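Local coordinates for protein carboxylase (Deinococcus radiodurans, PDB 5H80) that probably catalyses the ATP-dependent carboxylation of biotin, as the biotin carboxylase domain of a single-chain bacterial carboxylase, at residues A[149-152]-A[153-157]; A[345-349]-A[350-354]; A[481-484]-A[485-489]. All blocks are in the same frame, centred on the assembly; numbering follows the deposited sequence.

Interaction 1: A[149-152]-A[153-157]; sequences RGLA and QRLGV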
loop_
_atom_site.group_PDB
_atom_site.type_symbol
_atom_site.label_atom_id
_atom_site.label_comp_id
_atom_site.label_asym_id
_atom_site.label_seq_id
_atom_site.Cartn_x
_atom_site.Cartn_y
_atom_site.Cartn_z
ATOM N N ARG A 149 -20.953 24.925 -19.126
ATOM C CA ARG A 149 -22.089 24.386 -19.857
ATOM C C ARG A 149 -22.014 24.675 -21.323
ATOM O O ARG A 149 -22.104 23.751 -22.133
ATOM C CB ARG A 149 -23.388 24.929 -19.261
ATOM C CG ARG A 149 -24.687 24.331 -19.783
ATOM C CD ARG A 149 -25.876 24.960 -19.027
ATOM N NE ARG A 149 -27.111 24.510 -19.644
ATOM C CZ ARG A 149 -27.825 23.455 -19.254
ATOM N NH1 ARG A 149 -27.489 22.719 -18.176
ATOM N NH2 ARG A 149 -28.894 23.127 -19.961
ATOM N N GLY A 150 -21.766 25.932 -21.679
ATOM C CA GLY A 150 -21.672 26.302 -23.049
ATOM C C GLY A 150 -20.572 25.610 -23.799
ATOM O O GLY A 150 -20.789 25.187 -24.942
ATOM N N LEU A 151 -19.416 25.493 -23.147
ATOM C CA LEU A 151 -18.299 24.662 -23.636
ATOM C C LEU A 151 -18.725 23.208 -23.848
ATOM O O LEU A 151 -18.459 22.664 -24.948
ATOM C CB LEU A 151 -17.121 24.667 -22.684
ATOM C CG LEU A 151 -15.829 23.965 -23.097
ATOM C CD1 LEU A 151 -15.197 24.548 -24.361
ATOM C CD2 LEU A 151 -14.804 24.084 -21.998
ATOM N N ALA A 152 -19.416 22.635 -22.887
ATOM C CA ALA A 152 -19.896 21.259 -23.044
ATOM C C ALA A 152 -20.801 21.165 -24.308
ATOM O O ALA A 152 -20.574 20.372 -25.212
ATOM C CB ALA A 152 -20.609 20.807 -21.820
ATOM N N GLN A 153 -21.777 22.071 -24.377
ATOM C CA GLN A 153 -22.732 22.111 -25.472
ATOM C C GLN A 153 -22.084 22.260 -26.831
ATOM O O GLN A 153 -22.485 21.562 -27.731
ATOM C CB GLN A 153 -23.712 23.230 -25.279
ATOM C CG GLN A 153 -24.690 22.966 -24.158
ATOM C CD GLN A 153 -25.549 24.138 -23.906
ATOM O OE1 GLN A 153 -25.108 25.263 -24.045
ATOM N NE2 GLN A 153 -26.763 23.893 -23.516
ATOM N N ARG A 154 -21.069 23.124 -26.979
ATOM C CA ARG A 154 -20.338 23.304 -28.240
ATOM C C ARG A 154 -19.507 22.092 -28.692
ATOM O O ARG A 154 -19.356 21.812 -29.861
ATOM C CB ARG A 154 -19.477 24.599 -28.138
ATOM C CG ARG A 154 -20.350 25.859 -28.028
ATOM C CD ARG A 154 -19.605 27.198 -28.111
ATOM N NE ARG A 154 -19.472 27.836 -26.787
ATOM C CZ ARG A 154 -18.421 27.729 -25.968
ATOM N NH1 ARG A 154 -17.340 27.042 -26.299
ATOM N NH2 ARG A 154 -18.453 28.333 -24.806
ATOM N N LEU A 155 -19.045 21.315 -27.736
ATOM C CA LEU A 155 -18.396 20.024 -27.995
ATOM C C LEU A 155 -19.285 18.805 -28.135
ATOM O O LEU A 155 -18.765 17.678 -28.306
ATOM C CB LEU A 155 -17.328 19.771 -26.846
ATOM C CG LEU A 155 -15.854 20.185 -26.946
ATOM C CD1 LEU A 155 -15.512 21.091 -28.074
ATOM C CD2 LEU A 155 -15.331 20.703 -25.591
ATOM N N GLY A 156 -20.602 18.946 -28.057
ATOM C CA GLY A 156 -21.472 17.764 -28.141
ATOM C C GLY A 156 -21.650 16.923 -26.866
ATOM O O GLY A 156 -22.300 15.857 -26.886
ATOM N N VAL A 157 -21.139 17.436 -25.714
ATOM C CA VAL A 157 -21.162 16.744 -24.452
ATOM C C VAL A 157 -22.496 17.089 -23.782
ATOM O O VAL A 157 -22.795 18.302 -23.525
ATOM C CB VAL A 157 -19.957 17.116 -23.516
ATOM C CG1 VAL A 157 -20.136 16.460 -22.175
ATOM C CG2 VAL A 157 -18.601 16.773 -24.132
HETATM O O HOH W 1 -28.147 26.560 -21.947
#
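Gln153 N donates to Arg149 O at 2.8 Å, and Arg154 N and Leu155 N reach back in the same way to Gly150 O and Leu151 O, the i to i+4 ladder of a helix in its last turns. Beyond it, Ala152 O takes Val157 N at 3.0 Å from above the carbonyl plane, while Gly156 N turns back to Gln153 O. With Gly156 at positive phi (81°), these two bonds form a Schellman motif that ends helix 145-154 of the probable ATP-binding domain. Among the polar side chains, water 1 bridges Arg149 NE and, by a weak bond, Gln153 NE2; it lies in the guanidinium plane, whereas the amide is turned 67° from that plane. Arg149 NH1 donates to Ile160 O. Arg154 bends at chi3 (-104°), folding its guanidinium back so that one face covers the Gly150-Leu151 peptide. Leu151 N lies over that face, 3.4 Å from Arg154 NH2; both atoms are donors, and no bond forms between them. Apolar contacts fill the inner side. Leu151 and Leu155 lie alongside each other, CD1 of Leu151 4.0 Å from CD2 of Leu155, and both pack on helix 277-293. Ala152 CB meets Val157 CB at 4.1 Å, and both residues rest on Phe314 of strand 312-318.

Interaction 2: A[345-349]-A[350-354]; sequences AGETL and TAVGL
Thr348 turns its hydroxyl back over the first turn of helix 349-352 as an N-cap: OG1 accepts from Ala351 N at 3.2 Å, along a nearly straight N-H (165°). Its chi1 of 69° sets OG1 between the backbone N and the carbonyl carbon, where it can face that amide, and Ala351 CB also lies against the hydroxyl. Glu347 comes in alongside the same turn. Its CB touches Val352 CG1 at 3.7 Å, and the extended chain runs past Ala351 CB to a carboxylate that pairs with Arg342 of helix 336-344. Val352 straddles two carbonyls, with CG1 3.3 Å from Thr348 O and CG2 leaning on Leu349 O; its own N bonds to Thr348 O. On the inner side CD2 of Leu349 meets CD1 of Leu354 at 4.2 Å, both residues also resting on Ala243 of strand 236-245, while Asp245 accepts from Leu349 N. The short helix stops in a Schellman motif at Gly353, whose phi is positive (83°) and whose N returns to Thr350 O. The second bond of that motif runs from Leu354 N to Leu349 O, 3.0 Å long.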
loop_
_atom_site.group_PDB
_atom_site.type_symbol
_atom_site.label_atom_id
_atom_site.label_comp_id
_atom_site.label_asym_id
_atom_site.label_seq_id
_atom_site.Cartn_x
_atom_site.Cartn_y
_atom_site.Cartn_z
ATOM N N ALA A 345 5.537 22.344 -12.914
ATOM C CA ALA A 345 6.881 22.844 -13.065
ATOM C C ALA A 345 7.384 22.747 -14.520
ATOM O O ALA A 345 8.486 23.176 -14.784
ATOM C CB ALA A 345 7.784 21.979 -12.177
ATOM N N GLY A 346 6.556 22.280 -15.472
ATOM C CA GLY A 346 6.820 22.393 -16.903
ATOM C C GLY A 346 7.280 21.123 -17.562
ATOM O O GLY A 346 7.557 21.152 -18.766
ATOM N N GLU A 347 7.181 19.948 -16.903
ATOM C CA GLU A 347 7.440 18.788 -17.637
ATOM C C GLU A 347 6.247 18.245 -18.457
ATOM O O GLU A 347 5.082 18.431 -18.101
ATOM C CB GLU A 347 8.038 17.678 -16.769
ATOM C CG GLU A 347 9.561 17.828 -16.578
ATOM C CD GLU A 347 10.192 16.850 -15.534
ATOM O OE1 GLU A 347 9.746 16.719 -14.395
ATOM O OE2 GLU A 347 11.184 16.159 -15.962
ATOM N N THR A 348 6.560 17.434 -19.451
ATOM C CA THR A 348 5.549 16.704 -20.295
ATOM C C THR A 348 4.872 15.495 -19.585
ATOM O O THR A 348 5.409 14.919 -18.627
ATOM C CB THR A 348 6.040 16.271 -21.659
ATOM O OG1 THR A 348 7.030 15.210 -21.510
ATOM C CG2 THR A 348 6.636 17.414 -22.456
ATOM N N LEU A 349 3.751 15.054 -20.062
ATOM C CA LEU A 349 3.105 13.818 -19.520
ATOM C C LEU A 349 4.075 12.667 -19.606
ATOM O O LEU A 349 4.183 11.911 -18.684
ATOM C CB LEU A 349 1.930 13.368 -20.357
ATOM C CG LEU A 349 0.769 14.353 -20.236
ATOM C CD1 LEU A 349 -0.298 14.012 -21.252
ATOM C CD2 LEU A 349 0.208 14.302 -18.789
ATOM N N THR A 350 4.753 12.545 -20.724
ATOM C CA THR A 350 5.705 11.445 -20.854
ATOM C C THR A 350 6.839 11.542 -19.782
ATOM O O THR A 350 7.185 10.523 -19.186
ATOM C CB THR A 350 6.286 11.421 -22.278
ATOM O OG1 THR A 350 5.284 10.985 -23.163
ATOM C CG2 THR A 350 7.461 10.447 -22.392
ATOM N N ALA A 351 7.432 12.684 -19.548
ATOM C CA ALA A 351 8.518 12.927 -18.543
ATOM C C ALA A 351 8.045 12.633 -17.094
ATOM O O ALA A 351 8.904 12.313 -16.244
ATOM C CB ALA A 351 9.014 14.352 -18.638
ATOM N N VAL A 352 6.762 12.954 -16.808
ATOM C CA VAL A 352 6.199 12.736 -15.490
ATOM C C VAL A 352 5.764 11.254 -15.271
ATOM O O VAL A 352 5.459 10.851 -14.150
ATOM C CB VAL A 352 5.151 13.861 -15.107
ATOM C CG1 VAL A 352 5.696 15.257 -15.351
ATOM C CG2 VAL A 352 3.827 13.568 -15.724
ATOM N N GLY A 353 5.851 10.462 -16.309
ATOM C CA GLY A 353 5.471 8.999 -16.309
ATOM C C GLY A 353 4.048 8.642 -16.485
ATOM O O GLY A 353 3.650 7.507 -16.156
ATOM N N LEU A 354 3.277 9.520 -17.098
ATOM C CA LEU A 354 1.879 9.225 -17.420
ATOM C C LEU A 354 1.780 8.904 -18.852
ATOM O O LEU A 354 2.266 9.634 -19.726
ATOM C CB LEU A 354 0.965 10.407 -17.073
ATOM C CG LEU A 354 0.791 10.737 -15.579
ATOM C CD1 LEU A 354 -0.100 11.938 -15.281
ATOM C CD2 LEU A 354 0.248 9.578 -14.735
#

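Interaction 3: A[481-484]-A[485-489]; sequences ERLP and ELVTQ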
loop_
_atom_site.group_PDB
_atom_site.type_symbol
_atom_site.label_atom_id
_atom_site.label_comp_id
_atom_site.label_asym_id
_atom_site.label_seq_id
_atom_site.Cartn_x
_atom_site.Cartn_y
_atom_site.Cartn_z
ATOM N N GLU A 481 -32.485 8.061 0.966
ATOM C CA GLU A 481 -33.727 7.316 1.131
ATOM C C GLU A 481 -33.732 6.247 2.149
ATOM O O GLU A 481 -34.790 5.877 2.617
ATOM C CB GLU A 481 -34.145 6.684 -0.168
ATOM C CG GLU A 481 -34.473 7.671 -1.253
ATOM C CD GLU A 481 -35.169 7.044 -2.452
ATOM O OE1 GLU A 481 -35.740 5.970 -2.335
ATOM O OE2 GLU A 481 -35.151 7.671 -3.504
ATOM N N ARG A 482 -32.593 5.654 2.432
ATOM C CA ARG A 482 -32.505 4.526 3.363
ATOM C C ARG A 482 -31.796 4.827 4.664
ATOM O O ARG A 482 -31.358 3.909 5.368
ATOM C CB ARG A 482 -31.760 3.428 2.664
ATOM C CG ARG A 482 -32.527 2.939 1.458
ATOM C CD ARG A 482 -31.725 1.968 0.631
ATOM N NE ARG A 482 -32.596 1.417 -0.397
ATOM C CZ ARG A 482 -33.152 2.096 -1.421
ATOM N NH1 ARG A 482 -33.972 1.446 -2.219
ATOM N NH2 ARG A 482 -32.888 3.387 -1.714
ATOM N N LEU A 483 -31.641 6.109 4.967
ATOM C CA LEU A 483 -30.904 6.512 6.150
ATOM C C LEU A 483 -31.484 5.844 7.445
ATOM O O LEU A 483 -30.716 5.241 8.196
ATOM C CB LEU A 483 -30.844 8.019 6.191
ATOM C CG LEU A 483 -30.173 8.760 7.332
ATOM C CD1 LEU A 483 -28.851 8.094 7.685
ATOM C CD2 LEU A 483 -29.976 10.216 6.931
ATOM N N PRO A 484 -32.833 5.832 7.659
ATOM C CA PRO A 484 -33.138 5.177 8.974
ATOM C C PRO A 484 -32.759 3.676 9.093
ATOM O O PRO A 484 -32.160 3.268 10.143
ATOM C CB PRO A 484 -34.633 5.447 9.190
ATOM C CG PRO A 484 -35.019 6.560 8.247
ATOM C CD PRO A 484 -34.024 6.515 7.087
ATOM N N GLU A 485 -32.927 2.919 8.019
ATOM C CA GLU A 485 -32.571 1.477 8.034
ATOM C C GLU A 485 -31.066 1.260 8.222
ATOM O O GLU A 485 -30.591 0.379 9.009
ATOM C CB GLU A 485 -33.148 0.756 6.784
ATOM C CG GLU A 485 -32.235 0.519 5.552
ATOM C CD GLU A 485 -32.898 -0.305 4.409
ATOM O OE1 GLU A 485 -33.995 0.151 3.995
ATOM O OE2 GLU A 485 -32.355 -1.390 3.928
ATOM N N LEU A 486 -30.294 2.107 7.553
ATOM C CA LEU A 486 -28.845 2.047 7.608
ATOM C C LEU A 486 -28.296 2.422 8.991
ATOM O O LEU A 486 -27.377 1.767 9.496
ATOM C CB LEU A 486 -28.240 2.935 6.512
ATOM C CG LEU A 486 -28.214 2.359 5.087
ATOM C CD1 LEU A 486 -27.978 3.447 4.007
ATOM C CD2 LEU A 486 -27.144 1.240 5.014
ATOM N N VAL A 487 -28.917 3.410 9.625
ATOM C CA VAL A 487 -28.523 3.780 10.981
ATOM C C VAL A 487 -28.841 2.686 11.950
ATOM O O VAL A 487 -27.999 2.405 12.764
ATOM C CB VAL A 487 -29.007 5.189 11.478
ATOM C CG1 VAL A 487 -28.317 6.289 10.697
ATOM C CG2 VAL A 487 -30.505 5.367 11.450
ATOM N N THR A 488 -29.985 2.019 11.788
ATOM C CA THR A 488 -30.333 0.800 12.591
ATOM C C THR A 488 -29.280 -0.275 12.443
ATOM O O THR A 488 -28.683 -0.731 13.440
ATOM C CB THR A 488 -31.756 0.274 12.267
ATOM O OG1 THR A 488 -32.734 1.323 12.500
ATOM C CG2 THR A 488 -32.106 -1.068 13.070
ATOM N N GLN A 489 -28.927 -0.583 11.195
ATOM C CA GLN A 489 -27.980 -1.647 10.863
ATOM C C GLN A 489 -26.611 -1.400 11.434
ATOM O O GLN A 489 -25.878 -2.349 11.815
ATOM C CB GLN A 489 -27.924 -1.787 9.351
ATOM C CG GLN A 489 -29.194 -2.468 8.778
ATOM C CD GLN A 489 -29.460 -2.120 7.322
ATOM O OE1 GLN A 489 -28.530 -1.963 6.538
ATOM N NE2 GLN A 489 -30.748 -1.985 6.955
HETATM O O HOH W 2 -33.355 -0.986 1.170
#
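Pro484 O is gripped twice by Thr488. The backbone N donates to it at 3.0 Å, and OG1 of the same threonine donates at 3.1 Å from above the carbonyl plane. With chi1 at -57°, Thr488 OG1 sits beside its own backbone N, which lets both donors meet one carbonyl on this exposed side of the helix. One and two residues earlier, Leu483 O receives Val487 N at 2.9 Å and Arg482 O receives Leu486 N, both in nearly straight bonds. The apolar side chains follow the same spacing: Leu483 CD1 comes down on Val487 CG1 at 3.6 Å, the two side chains slanting across each other, and CG2 of Val487 lies close to Pro484 O. Leu486 instead turns inward, its CD1 touching Arg482 CB at 4.0 Å before the side chain packs among Phe459, Leu463 and Trp478.

Arg482 and Glu485 run side by side in the same direction, their flat ends turned 52° apart. The charged groups do not touch, Arg482 NE being 4.8 Å from Glu485 OE1; water 2 bridges them, accepting from Arg482 NE at 3.0 Å and donating to Glu485 OE2. Glu485 OE2 also accepts from His466 NE2, and Arg482 NH2 donates to Trp478 O, so each charged end is tied to a preceding part of the chain. Together these contacts open helix 483-490, with Arg482 at the N-cap and proline at the second helical position, where its missing N-H costs no helix bond.

Overall arrangement
From the N terminus, the three contacts follow in series, none nested in or crossing another, and each is a local turn within one continuous stretch. Interaction 1 ends helix 145-154 against helix 277-293 and strand 312-318. Interaction 2 carries the chain from helix 336-344 through the short helix 349-352, beside strand 236-245. Both belong to the probable ATP-binding region of the chain, and the antiparallel sheet containing strands 236-245 and 312-318 links their surroundings; the centres of interactions 1 and 2 are 28 Å apart. Interaction 3 starts helix 483-490 near the C terminus, packed on helices 457-465 and 478-481. Its centre is 46 Å from that of interaction 2, on the opposite side of the chain's centre.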